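Uncharacterized protein (Nostoc punctiforme, PDB 2QDR) is of unknown function but has a cupin-type double-stranded beta-helix fold and may act as a dioxygenase. Local coordinates at residues A[24-29]-A[46-51]; A[65-70]-A[94-99]. All coordinates share one frame; numbering follows the deposited sequence.

Interaction 1 of 2, residues A[24-29]-A[46-51]; sequences KEDWGG and KEYLPR
A close polar approach between two surface loops brings Asp26 to Tyr48 and illustrates how a single pair of side chains can span the gap between segments whose backbones stay well apart. Asp26 sits on a tight turn ahead of strand 41-42, whereas Tyr48 belongs to the loop running from that strand to strand 54-57. The turn is closed by the bond from Gly28 N to Glu25 O (2.8 Å), with Asp26 and Trp27 as its corner residues; weak bonds between Glu25 and Gly29 complete it. The CA atoms of Asp26 and Pro50 are the nearest pair across the two segments, at 9.8 Å, so the gap is spanned by side chains that approach from opposite directions. One carboxylate oxygen does the touching: Asp26 OD2 lies 3.0 Å from Tyr48 OH, while Asp26 OD1 is 4.1 Å from the same hydroxyl oxygen. OD2 reaches the phenol obliquely, and the carboxylate plane is turned 53° from the ring. A first torsion of 164° sets Tyr48 CG anti to the backbone N, beside the carbonyl carbon, and lays the ring alongside the extended chain that follows, with Pro50 N 4.0 Å above its plane, over its centre. Asp26 also packs on Asn239 and Ser266, and its backbone N is bonded to Ser38 OG. Nearby, Trp27 packs on Ser181 and Arg51 on Trp127, both of a second subunit, which sets the contact close to an interface. With 57 Å² buried, the contact is a narrow one, in which one carboxylate oxygen meets one phenol oxygen, and a negative charge on Asp26 would probably polarise the hydroxyl and disfavour its ionisation.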
ATOM      1  N   LYS A  24     -27.588  20.417 -22.874  1.00 70.08           N
ATOM      2  CA  LYS A  24     -26.136  20.391 -22.578  1.00 68.98           C
ATOM      3  C   LYS A  24     -25.869  21.168 -21.284  1.00 68.03           C
ATOM      4  O   LYS A  24     -26.643  22.047 -20.898  1.00 68.56           O
ATOM      5  CB  LYS A  24     -25.266  20.937 -23.726  1.00 69.13           C
ATOM      6  CG  LYS A  24     -25.328  20.140 -25.030  1.00 69.12           C
ATOM      7  N   GLU A  25     -24.746  20.862 -20.651  1.00 66.60           N
ATOM      8  CA  GLU A  25     -24.379  21.438 -19.351  1.00 65.80           C
ATOM      9  C   GLU A  25     -23.531  22.731 -19.447  1.00 65.23           C
ATOM     10  O   GLU A  25     -22.605  22.806 -20.238  1.00 65.74           O
ATOM     11  CB  GLU A  25     -23.731  20.290 -18.556  1.00 66.95           C
ATOM     12  CG  GLU A  25     -24.819  19.188 -18.261  1.00 69.71           C
ATOM     13  CD  GLU A  25     -24.343  17.736 -18.204  1.00 68.83           C
ATOM     14  OE1 GLU A  25     -23.267  17.397 -18.752  1.00 70.91           O
ATOM     15  OE2 GLU A  25     -25.133  16.904 -17.700  1.00 68.01           O
ATOM     16  N   ASP A  26     -23.929  23.735 -18.655  1.00 64.63           N
ATOM     17  CA  ASP A  26     -23.359  25.097 -18.529  1.00 64.14           C
ATOM     18  C   ASP A  26     -21.847  25.231 -18.792  1.00 62.76           C
ATOM     19  O   ASP A  26     -21.403  26.054 -19.594  1.00 61.98           O
ATOM     20  CB  ASP A  26     -23.670  25.587 -17.094  1.00 64.60           C
ATOM     21  CG  ASP A  26     -23.862  27.068 -16.986  1.00 69.00           C
ATOM     22  OD1 ASP A  26     -23.622  27.809 -17.955  1.00 74.93           O
ATOM     23  OD2 ASP A  26     -24.311  27.490 -15.896  1.00 76.33           O
ATOM     24  N   TRP A  27     -21.084  24.387 -18.102  1.00 61.59           N
ATOM     25  CA  TRP A  27     -19.608  24.344 -18.182  1.00 60.30           C
ATOM     26  C   TRP A  27     -19.013  23.675 -19.426  1.00 60.29           C
ATOM     27  O   TRP A  27     -17.821  23.785 -19.626  1.00 61.04           O
ATOM     28  CB  TRP A  27     -19.029  23.653 -16.928  1.00 60.57           C
ATOM     29  CG  TRP A  27     -19.504  22.236 -16.699  1.00 60.37           C
ATOM     30  CD1 TRP A  27     -20.565  21.840 -15.933  1.00 59.43           C
ATOM     31  CD2 TRP A  27     -18.946  21.042 -17.252  1.00 61.02           C
ATOM     32  NE1 TRP A  27     -20.693  20.481 -15.967  1.00 59.88           N
ATOM     33  CE2 TRP A  27     -19.717  19.960 -16.768  1.00 59.87           C
ATOM     34  CE3 TRP A  27     -17.860  20.777 -18.097  1.00 59.16           C
ATOM     35  CZ2 TRP A  27     -19.445  18.629 -17.106  1.00 59.74           C
ATOM     36  CZ3 TRP A  27     -17.589  19.453 -18.436  1.00 60.61           C
ATOM     37  CH2 TRP A  27     -18.379  18.395 -17.937  1.00 60.42           C
ATOM     38  N   GLY A  28     -19.820  23.012 -20.253  1.00 60.39           N
ATOM     39  CA  GLY A  28     -19.349  22.319 -21.462  1.00 60.49           C
ATOM     40  C   GLY A  28     -19.561  20.804 -21.494  1.00 61.42           C
ATOM     41  O   GLY A  28     -18.884  20.114 -22.253  1.00 62.08           O
ATOM     42  N   GLY A  29     -20.491  20.274 -20.695  1.00 62.23           N
ATOM     43  CA  GLY A  29     -20.781  18.844 -20.685  1.00 63.20           C
ATOM     44  C   GLY A  29     -21.691  18.486 -21.853  1.00 64.10           C
ATOM     45  O   GLY A  29     -22.216  19.372 -22.546  1.00 64.33           O
ATOM     46  N   LYS A  46     -34.490  37.044  -8.441  1.00 61.68           N
ATOM     47  CA  LYS A  46     -35.469  37.242  -9.513  1.00 63.21           C
ATOM     48  C   LYS A  46     -35.127  36.530 -10.839  1.00 64.62           C
ATOM     49  O   LYS A  46     -36.026  36.271 -11.628  1.00 65.85           O
ATOM     50  CB  LYS A  46     -35.682  38.744  -9.789  1.00 62.88           C
ATOM     51  N   GLU A  47     -33.847  36.248 -11.090  1.00 64.90           N
ATOM     52  CA  GLU A  47     -33.390  35.585 -12.318  1.00 64.65           C
ATOM     53  C   GLU A  47     -32.116  34.807 -12.037  1.00 63.56           C
ATOM     54  O   GLU A  47     -31.579  34.865 -10.927  1.00 63.47           O
ATOM     55  CB  GLU A  47     -33.116  36.606 -13.450  1.00 64.72           C
ATOM     56  CG  GLU A  47     -34.315  37.342 -14.089  1.00 68.25           C
ATOM     57  CD  GLU A  47     -35.264  36.439 -14.912  1.00 71.21           C
ATOM     58  OE1 GLU A  47     -35.031  35.217 -15.014  1.00 77.44           O
ATOM     59  OE2 GLU A  47     -36.249  36.964 -15.479  1.00 71.04           O
ATOM     60  N   TYR A  48     -31.663  34.055 -13.040  1.00 62.27           N
ATOM     61  CA  TYR A  48     -30.423  33.293 -12.965  1.00 60.06           C
ATOM     62  C   TYR A  48     -29.268  34.278 -12.919  1.00 59.59           C
ATOM     63  O   TYR A  48     -29.190  35.163 -13.771  1.00 60.11           O
ATOM     64  CB  TYR A  48     -30.283  32.319 -14.145  1.00 58.84           C
ATOM     65  CG  TYR A  48     -28.874  31.774 -14.372  1.00 59.70           C
ATOM     66  CD1 TYR A  48     -28.251  30.957 -13.423  1.00 57.75           C
ATOM     67  CD2 TYR A  48     -28.184  32.032 -15.571  1.00 55.28           C
ATOM     68  CE1 TYR A  48     -26.965  30.460 -13.631  1.00 58.30           C
ATOM     69  CE2 TYR A  48     -26.906  31.524 -15.793  1.00 55.56           C
ATOM     70  CZ  TYR A  48     -26.301  30.738 -14.821  1.00 57.49           C
ATOM     71  OH  TYR A  48     -25.043  30.228 -15.022  1.00 54.11           O
ATOM     72  N   LEU A  49     -28.420  34.131 -11.896  1.00 59.19           N
ATOM     73  CA  LEU A  49     -27.248  34.968 -11.661  1.00 58.61           C
ATOM     74  C   LEU A  49     -26.020  34.143 -12.017  1.00 58.18           C
ATOM     75  O   LEU A  49     -25.598  33.310 -11.214  1.00 58.75           O
ATOM     76  CB  LEU A  49     -27.208  35.414 -10.204  1.00 58.43           C
ATOM     77  CG  LEU A  49     -28.442  36.177  -9.720  1.00 57.15           C
ATOM     78  CD1 LEU A  49     -28.215  36.656  -8.299  1.00 58.39           C
ATOM     79  CD2 LEU A  49     -28.773  37.363 -10.618  1.00 53.86           C
ATOM     80  N   PRO A  50     -25.435  34.369 -13.216  1.00 57.81           N
ATOM     81  CA  PRO A  50     -24.290  33.539 -13.601  1.00 57.12           C
ATOM     82  C   PRO A  50     -23.047  33.722 -12.749  1.00 56.43           C
ATOM     83  O   PRO A  50     -22.766  34.823 -12.305  1.00 55.85           O
ATOM     84  CB  PRO A  50     -23.988  33.993 -15.039  1.00 56.71           C
ATOM     85  CG  PRO A  50     -25.170  34.755 -15.475  1.00 55.31           C
ATOM     86  CD  PRO A  50     -25.747  35.358 -14.268  1.00 56.56           C
ATOM     87  N   ARG A  51     -22.356  32.608 -12.516  1.00 56.86           N
ATOM     88  CA  ARG A  51     -21.119  32.536 -11.748  1.00 56.60           C
ATOM     89  C   ARG A  51     -21.213  33.129 -10.336  1.00 57.93           C
ATOM     90  O   ARG A  51     -20.203  33.563  -9.785  1.00 57.82           O
ATOM     91  CB  ARG A  51     -20.014  33.229 -12.543  1.00 55.29           C
ATOM     92  CG  ARG A  51     -19.926  32.737 -13.967  1.00 50.62           C
ATOM     93  CD  ARG A  51     -18.724  33.268 -14.641  1.00 43.14           C
ATOM     94  NE  ARG A  51     -18.596  32.772 -16.005  1.00 36.09           N
ATOM     95  CZ  ARG A  51     -17.567  33.040 -16.809  1.00 34.54           C
ATOM     96  NH1 ARG A  51     -16.547  33.795 -16.400  1.00 38.70           N
ATOM     97  NH2 ARG A  51     -17.544  32.545 -18.040  1.00 36.96           N
TER

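Interaction 2 of 2, residues A[65-70]-A[94-99]; sequences QGWRVR and SRVVLP
Trp67 reaches Val96 and Leu98 across an intervening strand, an example of packing between next-nearest neighbours in a cupin-type double-stranded beta-helix. Strands 64-67 and 92-98 both pair antiparallel with strand 79-86, and the CA atoms of Trp67 and Val96 are 8.5 Å apart. A G1 beta bulge, in which Gly66 and Trp67 both face Gly79, marks the corner where the first strand changes direction. From there the indole extends with CG anti to the backbone N (first torsion 174°) and brings its six-membered ring over Val96. This is the closely packed part: Val96 CG1 makes a CH-pi contact, 4.1 Å from the centroid of that ring and 18° off its normal. Trp158 meets the indole edge-to-face, and Ile156 also packs on Val96, so strand 154-160 contributes to the same apolar layer. Leu98 fits more loosely, coming to the ring's edge near its plane rather than over a face, and continues the layer to Trp146 and Val148 of strand 146-149. The solvent side is different in kind. Gln65 and Gly66 are exposed at the corner, as is Arg70 farther along, although Val69 between them is buried against Leu166. The same indole carbon is nearest to both apolar neighbours: Trp67 CZ3 is 3.9 Å from Val96 CG1 and 4.4 Å from Leu98 CD2.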
ATOM      1  N   GLN A  65     -48.683  25.610   0.464  1.00 61.98           N
ATOM      2  CA  GLN A  65     -49.488  24.455   0.863  1.00 61.22           C
ATOM      3  C   GLN A  65     -50.294  23.971  -0.334  1.00 61.38           C
ATOM      4  O   GLN A  65     -50.324  24.631  -1.374  1.00 62.48           O
ATOM      5  CB  GLN A  65     -50.419  24.810   2.037  1.00 60.35           C
ATOM      6  CG  GLN A  65     -49.702  25.203   3.335  1.00 57.52           C
ATOM      7  CD  GLN A  65     -48.860  24.071   3.934  1.00 56.73           C
ATOM      8  OE1 GLN A  65     -49.078  22.888   3.646  1.00 52.07           O
ATOM      9  NE2 GLN A  65     -47.903  24.434   4.786  1.00 53.69           N
ATOM     10  N   GLY A  66     -50.936  22.816  -0.196  1.00 61.46           N
ATOM     11  CA  GLY A  66     -51.756  22.264  -1.276  1.00 62.23           C
ATOM     12  C   GLY A  66     -51.013  21.820  -2.529  1.00 63.08           C
ATOM     13  O   GLY A  66     -51.606  21.797  -3.611  1.00 63.15           O
ATOM     14  N   TRP A  67     -49.727  21.481  -2.394  1.00 63.68           N
ATOM     15  CA  TRP A  67     -48.924  21.027  -3.521  1.00 65.03           C
ATOM     16  C   TRP A  67     -49.326  19.614  -3.896  1.00 66.05           C
ATOM     17  O   TRP A  67     -49.609  18.791  -3.024  1.00 66.30           O
ATOM     18  CB  TRP A  67     -47.440  21.074  -3.190  1.00 66.47           C
ATOM     19  CG  TRP A  67     -46.575  20.495  -4.256  1.00 68.11           C
ATOM     20  CD1 TRP A  67     -46.240  21.070  -5.449  1.00 70.01           C
ATOM     21  CD2 TRP A  67     -45.912  19.231  -4.217  1.00 66.89           C
ATOM     22  NE1 TRP A  67     -45.414  20.234  -6.160  1.00 70.96           N
ATOM     23  CE2 TRP A  67     -45.195  19.099  -5.425  1.00 68.40           C
ATOM     24  CE3 TRP A  67     -45.857  18.196  -3.281  1.00 66.80           C
ATOM     25  CZ2 TRP A  67     -44.428  17.975  -5.719  1.00 68.34           C
ATOM     26  CZ3 TRP A  67     -45.099  17.076  -3.576  1.00 68.85           C
ATOM     27  CH2 TRP A  67     -44.392  16.975  -4.785  1.00 68.10           C
ATOM     28  N   ARG A  68     -49.327  19.338  -5.199  1.00 67.13           N
ATOM     29  CA  ARG A  68     -49.721  18.053  -5.726  1.00 67.74           C
ATOM     30  C   ARG A  68     -49.007  17.845  -7.062  1.00 66.80           C
ATOM     31  O   ARG A  68     -48.895  18.794  -7.835  1.00 67.59           O
ATOM     32  CB  ARG A  68     -51.230  18.099  -5.932  1.00 67.82           C
ATOM     33  CG  ARG A  68     -51.944  16.764  -6.045  1.00 70.62           C
ATOM     34  CD  ARG A  68     -53.433  16.965  -6.351  1.00 70.24           C
ATOM     35  NE  ARG A  68     -54.027  18.070  -5.581  1.00 74.06           N
ATOM     36  CZ  ARG A  68     -54.370  18.046  -4.288  1.00 73.06           C
ATOM     37  NH1 ARG A  68     -54.153  16.981  -3.525  1.00 73.89           N
ATOM     38  NH2 ARG A  68     -54.903  19.133  -3.732  1.00 70.76           N
ATOM     39  N   VAL A  69     -48.506  16.632  -7.322  1.00 65.69           N
ATOM     40  CA  VAL A  69     -47.793  16.342  -8.577  1.00 64.51           C
ATOM     41  C   VAL A  69     -48.796  16.340  -9.729  1.00 63.84           C
ATOM     42  O   VAL A  69     -49.845  15.718  -9.610  1.00 63.48           O
ATOM     43  CB  VAL A  69     -47.038  15.008  -8.519  1.00 64.89           C
ATOM     44  CG1 VAL A  69     -46.370  14.683  -9.872  1.00 65.97           C
ATOM     45  CG2 VAL A  69     -45.992  15.033  -7.418  1.00 64.31           C
ATOM     46  N   ARG A  70     -48.480  17.039 -10.824  1.00 63.97           N
ATOM     47  CA  ARG A  70     -49.387  17.139 -11.988  1.00 63.86           C
ATOM     48  C   ARG A  70     -49.698  15.734 -12.515  1.00 63.09           C
ATOM     49  O   ARG A  70     -48.790  14.910 -12.634  1.00 63.96           O
ATOM     50  CB  ARG A  70     -48.802  18.050 -13.091  1.00 63.76           C
ATOM     51  CG  ARG A  70     -49.804  18.407 -14.231  1.00 66.23           C
ATOM     52  CD  ARG A  70     -49.244  19.430 -15.236  1.00 65.02           C
ATOM     53  N   SER A  94     -36.489  20.995  -4.406  1.00 61.40           N
ATOM     54  CA  SER A  94     -37.412  21.549  -3.420  1.00 62.70           C
ATOM     55  C   SER A  94     -37.534  20.692  -2.171  1.00 62.54           C
ATOM     56  O   SER A  94     -37.206  19.508  -2.168  1.00 63.60           O
ATOM     57  CB  SER A  94     -38.777  21.774  -4.080  1.00 62.34           C
ATOM     58  OG  SER A  94     -39.203  20.616  -4.760  1.00 68.49           O
ATOM     59  N   ARG A  95     -37.984  21.339  -1.103  1.00 62.39           N
ATOM     60  CA  ARG A  95     -38.175  20.724   0.191  1.00 61.92           C
ATOM     61  C   ARG A  95     -39.677  20.558   0.339  1.00 60.92           C
ATOM     62  O   ARG A  95     -40.404  21.548   0.508  1.00 60.54           O
ATOM     63  CB  ARG A  95     -37.595  21.626   1.258  1.00 61.80           C
ATOM     64  CG  ARG A  95     -37.627  21.086   2.670  1.00 63.14           C
ATOM     65  CD  ARG A  95     -37.176  22.184   3.576  1.00 65.71           C
ATOM     66  NE  ARG A  95     -37.218  21.853   4.994  1.00 65.55           N
ATOM     67  CZ  ARG A  95     -37.080  22.751   5.974  1.00 68.72           C
ATOM     68  NH1 ARG A  95     -36.916  24.057   5.713  1.00 71.47           N
ATOM     69  NH2 ARG A  95     -37.141  22.356   7.238  1.00 71.10           N
ATOM     70  N   VAL A  96     -40.144  19.314   0.229  1.00 60.06           N
ATOM     71  CA  VAL A  96     -41.571  19.013   0.327  1.00 60.91           C
ATOM     72  C   VAL A  96     -41.878  18.381   1.674  1.00 61.04           C
ATOM     73  O   VAL A  96     -40.980  17.826   2.311  1.00 61.66           O
ATOM     74  CB  VAL A  96     -42.087  18.083  -0.831  1.00 61.52           C
ATOM     75  CG1 VAL A  96     -41.839  18.723  -2.196  1.00 59.96           C
ATOM     76  CG2 VAL A  96     -41.475  16.677  -0.792  1.00 63.98           C
ATOM     77  N   VAL A  97     -43.132  18.502   2.114  1.00 59.99           N
ATOM     78  CA  VAL A  97     -43.567  17.911   3.372  1.00 59.56           C
ATOM     79  C   VAL A  97     -44.864  17.167   3.110  1.00 59.51           C
ATOM     80  O   VAL A  97     -45.883  17.785   2.791  1.00 59.89           O
ATOM     81  CB  VAL A  97     -43.768  18.944   4.492  1.00 59.49           C
ATOM     82  CG1 VAL A  97     -44.196  18.252   5.806  1.00 55.53           C
ATOM     83  CG2 VAL A  97     -42.489  19.766   4.666  1.00 60.98           C
ATOM     84  N   LEU A  98     -44.809  15.844   3.240  1.00 59.73           N
ATOM     85  CA  LEU A  98     -45.954  14.977   3.038  1.00 59.52           C
ATOM     86  C   LEU A  98     -46.629  14.734   4.391  1.00 59.06           C
ATOM     87  O   LEU A  98     -45.939  14.436   5.366  1.00 59.07           O
ATOM     88  CB  LEU A  98     -45.502  13.661   2.418  1.00 59.38           C
ATOM     89  CG  LEU A  98     -44.738  13.782   1.096  1.00 59.95           C
ATOM     90  CD1 LEU A  98     -44.381  12.404   0.584  1.00 61.83           C
ATOM     91  CD2 LEU A  98     -45.520  14.539   0.024  1.00 62.88           C
ATOM     92  N   PRO A  99     -47.971  14.856   4.462  1.00 58.49           N
ATOM     93  CA  PRO A  99     -48.649  14.653   5.752  1.00 58.87           C
ATOM     94  C   PRO A  99     -48.746  13.179   6.207  1.00 58.97           C
ATOM     95  O   PRO A  99     -48.562  12.285   5.384  1.00 58.06           O
ATOM     96  CB  PRO A  99     -50.041  15.233   5.492  1.00 58.20           C
ATOM     97  CG  PRO A  99     -50.264  15.045   4.059  1.00 56.94           C
ATOM     98  CD  PRO A  99     -48.932  15.206   3.399  1.00 57.70           C
TER

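Overall arrangement
The two contacts pair a polar approach between loops with apolar packing between strands. Interaction 1 closes along the chain before interaction 2 opens, and they are separate in space, with centres 27 Å apart and nearest atoms about 16 Å apart. Both lie off the middle of the subunit, their centres 17 and 16 Å from that of the chain. Interaction 1 joins irregular loops at the surface, near a second subunit; interaction 2 is buried among strands, and no other chain of the assembly touches its segments. No metal or ligand site is identified at either pair of segments, and no catalytic role is assigned to them.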